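Local structure of glyoxalase III (glutathione-independent) (Candida albicans, 4LRU) at residues G132-A137 / I233-C238; E171-V176 / E203-N208; S13-F18 / G22-V27. The protein converts methylglyoxal to D-lactate in one glutathione-independent step, detoxifying methylglyoxal made by the cell's own metabolism. All coordinates share one frame; numbering follows the deposited sequence.

Interaction 1: G132-A137 / I233-C238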
# COMPACT_ATOMS: atom_id res chain seq x y z
N GLY A 132 13.95 13.11 -0.47
CA GLY A 132 13.14 13.87 0.48
C GLY A 132 11.64 13.77 0.28
O GLY A 132 10.88 14.60 0.81
N GLY A 133 11.20 12.79 -0.51
CA GLY A 133 9.80 12.43 -0.62
C GLY A 133 9.26 11.60 0.54
O GLY A 133 9.97 11.33 1.51
N VAL A 134 8.00 11.20 0.42
CA VAL A 134 7.33 10.44 1.47
C VAL A 134 7.03 9.04 0.92
O VAL A 134 6.50 8.89 -0.19
CB VAL A 134 6.05 11.15 1.96
CG1 VAL A 134 5.16 10.20 2.75
CG2 VAL A 134 6.43 12.36 2.80
N VAL A 135 7.36 8.03 1.73
CA VAL A 135 7.08 6.64 1.40
C VAL A 135 6.07 6.11 2.42
O VAL A 135 6.23 6.31 3.64
CB VAL A 135 8.35 5.78 1.43
CG1 VAL A 135 8.02 4.31 1.19
CG2 VAL A 135 9.35 6.28 0.41
N SER A 136 5.05 5.43 1.92
CA SER A 136 3.86 5.13 2.71
C SER A 136 3.23 3.83 2.22
O SER A 136 3.44 3.40 1.09
CB SER A 136 2.87 6.27 2.62
OG SER A 136 2.41 6.44 1.29
N ALA A 137 2.45 3.21 3.10
CA ALA A 137 1.69 2.04 2.75
C ALA A 137 0.59 1.81 3.78
O ALA A 137 0.69 2.23 4.93
CB ALA A 137 2.60 0.83 2.68
N ILE A 233 0.11 13.54 2.97
CA ILE A 233 0.11 14.96 2.58
C ILE A 233 0.69 15.82 3.72
O ILE A 233 1.53 16.69 3.49
CB ILE A 233 -1.29 15.45 2.18
CG1 ILE A 233 -1.71 14.73 0.88
CG2 ILE A 233 -1.33 16.97 2.03
CD1 ILE A 233 -3.16 14.89 0.49
N ALA A 234 0.26 15.54 4.94
CA ALA A 234 0.74 16.28 6.11
C ALA A 234 2.26 16.18 6.25
O ALA A 234 2.92 17.16 6.65
CB ALA A 234 0.07 15.75 7.38
N ALA A 235 2.81 15.00 6.00
CA ALA A 235 4.24 14.76 6.21
C ALA A 235 5.07 15.35 5.07
O ALA A 235 6.22 15.73 5.26
CB ALA A 235 4.52 13.27 6.37
N PHE A 236 4.44 15.45 3.91
CA PHE A 236 5.10 15.79 2.63
C PHE A 236 5.17 17.30 2.45
O PHE A 236 6.18 17.82 1.98
CB PHE A 236 4.27 15.16 1.50
CG PHE A 236 4.78 15.42 0.11
CD1 PHE A 236 5.91 14.78 -0.37
CD2 PHE A 236 4.05 16.21 -0.76
CE1 PHE A 236 6.34 14.96 -1.66
CE2 PHE A 236 4.47 16.41 -2.07
CZ PHE A 236 5.62 15.77 -2.52
N GLU A 237 4.08 17.99 2.79
CA GLU A 237 3.99 19.45 2.70
C GLU A 237 4.46 20.11 4.01
O GLU A 237 4.66 19.44 5.02
CB GLU A 237 2.55 19.86 2.40
CG GLU A 237 1.89 19.13 1.25
CD GLU A 237 1.82 19.91 -0.05
OE1 GLU A 237 1.98 21.15 -0.03
OE2 GLU A 237 1.61 19.26 -1.11
N CYS A 238 4.62 21.43 4.01
CA CYS A 238 4.94 22.08 5.29
C CYS A 238 3.79 22.83 5.99
O CYS A 238 4.04 23.66 6.87
CB CYS A 238 6.19 22.95 5.17
SG CYS A 238 5.98 24.46 4.20
O HOH W 1 8.46 15.66 1.74
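Val-134 and Phe-236 make the main contact. It packs the end of helix 225-236 against the start of strand 134-138, one of the parallel strands at the centre of the alpha/beta sandwich of the DJ-1 superfamily. The contact is small and partly buried.

The apolar packing runs through one methyl. The side chain of Val-134 is directed at the helix, and its CG2 branch does the touching. CG2 lies 3.7 Å from Phe-236 CA and 3.8 Å from Phe-236 CB. The same methyl is 4.1 Å from Ala-235 CB, so it sits against two successive residues of the last helical turn. Val-134 also touches Val-232 of this helix, one turn earlier.

The aromatic ring of Phe-236 adds a looser contact. Its CG lies opposite the backbone N about CA-CB (chi1 179°), which carries the ring past the valine. Val-134 CG2 meets the ring at its edge, near the ring plane. Gly-133 CA is at the edge too, 4.4 Å from Phe-236 CE1. The Phe-236 side chain also touches Ile-102, Val-5 and Asp-101.

The polar link between the segments is a water. Gly-132 has a positive phi and is the C-prime residue of the Schellman motif that ends helix 119-130. The chain then turns into the strand. One water links the turn before strand 134-138 to the end of helix 225-236: it donates to Gly-132 O at 2.8 Å and to Phe-236 O at 3.1 Å.

Interaction 2: E171-V176 / E203-N208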
# COMPACT_ATOMS: atom_id res chain seq x y z
N GLU A 171 -5.49 -11.27 11.16
CA GLU A 171 -5.25 -12.47 10.34
C GLU A 171 -6.04 -13.67 10.83
O GLU A 171 -6.51 -14.48 10.03
CB GLU A 171 -3.75 -12.82 10.28
CG GLU A 171 -2.80 -11.67 9.99
CD GLU A 171 -2.94 -11.06 8.60
OE1 GLU A 171 -3.96 -11.31 7.92
OE2 GLU A 171 -2.02 -10.29 8.23
N ASP A 172 -6.20 -13.78 12.16
CA ASP A 172 -7.01 -14.84 12.74
C ASP A 172 -8.46 -14.65 12.30
O ASP A 172 -9.13 -15.59 11.90
CB ASP A 172 -6.97 -14.80 14.28
CG ASP A 172 -5.67 -15.34 14.87
OD1 ASP A 172 -4.79 -15.84 14.14
OD2 ASP A 172 -5.54 -15.27 16.12
N ILE A 173 -8.94 -13.42 12.43
CA ILE A 173 -10.34 -13.14 12.19
C ILE A 173 -10.68 -13.44 10.72
O ILE A 173 -11.75 -13.99 10.44
CB ILE A 173 -10.67 -11.68 12.54
CG1 ILE A 173 -10.50 -11.45 14.05
CG2 ILE A 173 -12.10 -11.35 12.12
CD1 ILE A 173 -10.42 -9.99 14.43
N LEU A 174 -9.72 -13.23 9.84
CA LEU A 174 -9.93 -13.50 8.42
C LEU A 174 -9.62 -14.95 8.04
O LEU A 174 -9.83 -15.36 6.89
CB LEU A 174 -9.10 -12.55 7.57
CG LEU A 174 -9.51 -11.08 7.67
CD1 LEU A 174 -8.60 -10.22 6.80
CD2 LEU A 174 -10.98 -10.89 7.28
N GLY A 175 -9.12 -15.71 9.00
CA GLY A 175 -8.86 -17.12 8.82
C GLY A 175 -7.66 -17.42 7.93
O GLY A 175 -7.61 -18.47 7.29
N VAL A 176 -6.68 -16.52 7.92
CA VAL A 176 -5.49 -16.72 7.07
C VAL A 176 -4.16 -16.88 7.82
O VAL A 176 -3.10 -16.98 7.20
CB VAL A 176 -5.37 -15.59 6.05
CG1 VAL A 176 -6.65 -15.49 5.23
CG2 VAL A 176 -5.06 -14.27 6.74
N GLU A 203 -5.23 -0.08 18.96
CA GLU A 203 -5.97 -0.66 20.08
C GLU A 203 -6.80 -1.85 19.61
O GLU A 203 -6.86 -2.89 20.27
CB GLU A 203 -6.88 0.38 20.70
CG GLU A 203 -6.11 1.53 21.30
CD GLU A 203 -6.83 2.10 22.50
OE1 GLU A 203 -6.24 2.08 23.60
OE2 GLU A 203 -7.98 2.53 22.33
N GLY A 204 -7.41 -1.69 18.43
CA GLY A 204 -8.21 -2.76 17.84
C GLY A 204 -7.92 -2.90 16.36
O GLY A 204 -7.43 -1.97 15.72
N PRO A 205 -8.23 -4.08 15.80
CA PRO A 205 -7.77 -4.41 14.46
C PRO A 205 -8.42 -3.60 13.35
O PRO A 205 -7.88 -3.56 12.24
CB PRO A 205 -8.15 -5.89 14.31
CG PRO A 205 -9.25 -6.09 15.30
CD PRO A 205 -8.85 -5.24 16.47
N TRP A 206 -9.57 -2.98 13.64
CA TRP A 206 -10.35 -2.27 12.64
C TRP A 206 -10.32 -0.75 12.84
O TRP A 206 -11.08 -0.01 12.20
CB TRP A 206 -11.79 -2.78 12.61
CG TRP A 206 -11.87 -4.27 12.61
CD1 TRP A 206 -12.47 -5.04 13.53
CD2 TRP A 206 -11.27 -5.17 11.65
NE1 TRP A 206 -12.31 -6.37 13.23
CE2 TRP A 206 -11.59 -6.48 12.07
CE3 TRP A 206 -10.52 -5.00 10.49
CZ2 TRP A 206 -11.17 -7.62 11.38
CZ3 TRP A 206 -10.11 -6.14 9.79
CH2 TRP A 206 -10.44 -7.43 10.25
N ASP A 207 -9.44 -0.30 13.73
CA ASP A 207 -9.33 1.12 14.06
C ASP A 207 -8.81 1.89 12.84
O ASP A 207 -7.99 1.38 12.07
CB ASP A 207 -8.35 1.32 15.22
CG ASP A 207 -8.91 0.90 16.57
OD1 ASP A 207 -10.07 0.42 16.65
OD2 ASP A 207 -8.17 1.04 17.57
N ASN A 208 -9.26 3.13 12.73
CA ASN A 208 -8.69 4.11 11.81
C ASN A 208 -7.42 4.69 12.45
O ASN A 208 -7.50 5.51 13.36
CB ASN A 208 -9.72 5.20 11.56
CG ASN A 208 -9.25 6.26 10.60
OD1 ASN A 208 -8.28 6.08 9.85
ND2 ASN A 208 -9.92 7.40 10.64
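Ile-173 meets Trp-206 and Pro-205 at the protein surface, with two of its carbons doing the touching. CG2 is opposite the backbone N and CG1 is beside it (chi1 -66°). This spreads the two branches toward the loop. CG2 lies at the edge of the indole, in its plane, 3.9 Å from Trp-206 CZ2. The end of the other branch, CD1, is also 3.9 Å from Trp-206 CZ2 and reaches Pro-205 CG at 4.2 Å. The isoleucine and tryptophan side chains run past each other in opposite directions, while Ile-173 and Pro-205 cross at about a right angle.

In Trp-206, chi1 of -46° sets CG opposite the carbonyl carbon, and the indole end comes nearer Ile-173 than its CB does. Pro-205 CB stands 4.1 Å above the centre of one ring face. Both residues occupy the middle of a type I turn from Gly-204 to Asp-207. Asp-207 OD2 accepts from Gly-204 N at 3.0 Å, from above the carboxylate plane.

The CB of Glu-171, an inferred active-site residue, is directed away from this loop. Its OE2 bonds to His-140 and its OE1 to His-109. The Trp-206 side chain is about 8 Å from those of Cys-139 and His-140.

Exposed Ile-173 belongs to helix 168-173, which is closed by a Schellman motif with Gly-175 at positive phi; helix 177-182 comes next. Its partner is the loop between strands 198-199 and 210-213.

Interaction 3: S13-F18 / G22-V27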
# COMPACT_ATOMS: atom_id res chain seq x y z
N SER A 13 0.49 -7.39 -7.68
CA SER A 13 0.31 -8.14 -8.91
C SER A 13 -0.15 -9.59 -8.66
O SER A 13 -0.47 -10.31 -9.60
CB SER A 13 1.62 -8.16 -9.70
OG SER A 13 2.62 -8.95 -9.04
N TYR A 14 -0.21 -10.00 -7.40
CA TYR A 14 -0.55 -11.37 -7.05
C TYR A 14 -2.07 -11.47 -6.99
O TYR A 14 -2.70 -10.67 -6.31
CB TYR A 14 0.05 -11.74 -5.71
CG TYR A 14 -0.15 -13.19 -5.35
CD1 TYR A 14 0.67 -14.17 -5.88
CD2 TYR A 14 -1.21 -13.58 -4.54
CE1 TYR A 14 0.47 -15.51 -5.57
CE2 TYR A 14 -1.41 -14.92 -4.22
CZ TYR A 14 -0.55 -15.88 -4.73
OH TYR A 14 -0.74 -17.22 -4.47
N ASN A 15 -2.64 -12.43 -7.70
CA ASN A 15 -4.10 -12.58 -7.77
C ASN A 15 -4.43 -14.06 -7.94
O ASN A 15 -4.45 -14.57 -9.06
CB ASN A 15 -4.61 -11.71 -8.94
CG ASN A 15 -6.10 -11.86 -9.22
OD1 ASN A 15 -6.51 -11.89 -10.38
ND2 ASN A 15 -6.91 -11.88 -8.18
N GLU A 16 -4.62 -14.75 -6.82
CA GLU A 16 -4.81 -16.19 -6.80
C GLU A 16 -5.82 -16.53 -5.71
O GLU A 16 -5.94 -15.79 -4.72
CB GLU A 16 -3.50 -16.91 -6.43
CG GLU A 16 -2.31 -16.66 -7.33
CD GLU A 16 -2.46 -17.25 -8.72
OE1 GLU A 16 -1.73 -16.79 -9.62
OE2 GLU A 16 -3.31 -18.15 -8.91
N THR A 17 -6.47 -17.67 -5.87
CA THR A 17 -7.23 -18.30 -4.79
C THR A 17 -6.38 -18.42 -3.53
O THR A 17 -5.25 -18.91 -3.57
CB THR A 17 -7.76 -19.69 -5.19
OG1 THR A 17 -6.68 -20.56 -5.55
CG2 THR A 17 -8.72 -19.56 -6.37
N PHE A 18 -6.93 -17.98 -2.41
CA PHE A 18 -6.16 -17.69 -1.20
C PHE A 18 -6.94 -18.04 0.06
O PHE A 18 -6.42 -18.72 0.96
CB PHE A 18 -5.78 -16.20 -1.19
CG PHE A 18 -5.06 -15.76 0.05
CD1 PHE A 18 -3.75 -16.13 0.28
CD2 PHE A 18 -5.70 -14.95 0.98
CE1 PHE A 18 -3.08 -15.69 1.41
CE2 PHE A 18 -5.04 -14.52 2.11
CZ PHE A 18 -3.73 -14.89 2.33
N GLY A 22 -12.28 -20.28 -0.86
CA GLY A 22 -11.92 -20.48 -2.26
C GLY A 22 -11.81 -19.20 -3.06
O GLY A 22 -11.50 -19.23 -4.25
N LYS A 23 -12.06 -18.06 -2.41
CA LYS A 23 -12.01 -16.77 -3.10
C LYS A 23 -10.57 -16.32 -3.30
O LYS A 23 -9.66 -16.74 -2.57
CB LYS A 23 -12.75 -15.69 -2.30
CG LYS A 23 -14.23 -15.92 -2.12
CD LYS A 23 -14.96 -16.06 -3.44
CE LYS A 23 -16.45 -16.27 -3.22
NZ LYS A 23 -17.20 -16.13 -4.50
N LYS A 24 -10.37 -15.40 -4.24
CA LYS A 24 -9.05 -14.87 -4.53
C LYS A 24 -8.67 -13.66 -3.68
O LYS A 24 -9.53 -12.84 -3.34
CB LYS A 24 -8.96 -14.48 -6.00
CG LYS A 24 -9.15 -15.65 -6.94
CD LYS A 24 -8.81 -15.25 -8.37
CE LYS A 24 -8.93 -16.43 -9.32
NZ LYS A 24 -8.51 -16.01 -10.68
N THR A 25 -7.38 -13.53 -3.38
CA THR A 25 -6.85 -12.24 -2.98
C THR A 25 -6.29 -11.50 -4.18
O THR A 25 -6.29 -12.01 -5.32
CB THR A 25 -5.80 -12.36 -1.85
OG1 THR A 25 -5.57 -11.06 -1.28
CG2 THR A 25 -4.48 -12.90 -2.36
N GLY A 26 -5.81 -10.29 -3.91
CA GLY A 26 -5.40 -9.32 -4.91
C GLY A 26 -5.46 -7.96 -4.28
O GLY A 26 -5.19 -7.82 -3.09
N VAL A 27 -5.80 -6.95 -5.07
CA VAL A 27 -5.84 -5.55 -4.61
C VAL A 27 -7.14 -5.31 -3.86
O VAL A 27 -8.22 -5.60 -4.36
CB VAL A 27 -5.75 -4.61 -5.82
CG1 VAL A 27 -5.87 -3.14 -5.38
CG2 VAL A 27 -4.46 -4.85 -6.58
O HOH W 2 -8.77 -13.25 -11.38
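Thr-17 and Lys-24 face each other where the loop between strand 6-10 and helix 29-42 turns back hairpin-like, with one antiparallel bridge. They form a non-hydrogen-bonded pair, with hydrogen bonds at the residues flanking it. Lys-23 O accepts one of these, from Phe-18 N at 3.0 Å.

Lys-24 follows; its side chain, extended beyond CG, passes obliquely across Thr-17 and Asn-15. Its CG lies 3.5 Å from Thr-17 N. At its end, NZ donates to a water that in turn donates to Asn-15 OD1.

Thr-25 is the centre of the contact. Its N donates to Glu-16 O at 3.0 Å. Its O accepts from Asn-15 ND2 at 2.9 Å, nearly straight (164°), with Thr-25 O in the plane of the Asn-15 side-chain amide. OG1, opposite the backbone N (chi1 -165°), bonds to Asp-58. That leaves CG2 turned to the aromatic residues: it is 3.7 Å from Phe-18 CB and meets the Tyr-14 ring at its edge. Phe-18 also meets the ring of His-109.

At Gly-26 the backbones run close together, with a CA-H...O contact of 3.3 Å from Gly-26 CA to Tyr-14 O.

Overall arrangement
Interaction 3 comes first along the chain. Interaction 1 then opens at 132-137 and closes near the C-terminus, with both segments of interaction 2 between its halves. Interactions 1 and 3 lie on opposite sides of the chain's centre, with their own centres about 30 Å apart. Interactions 1 and 2 have centres about 26 Å apart and do not touch. Interactions 2 and 3 have centres about 19 Å apart and meet where Val-176 CG1 packs on Phe-18 CE2 at 3.6 Å. Interaction 1 joins sheet to helix away from the annotated sites. Interaction 2 joins a helix end to a loop and holds Glu-171 of the inferred active site. Interaction 3 lies within one loop, with Phe-18 near His-140 and Glu-171.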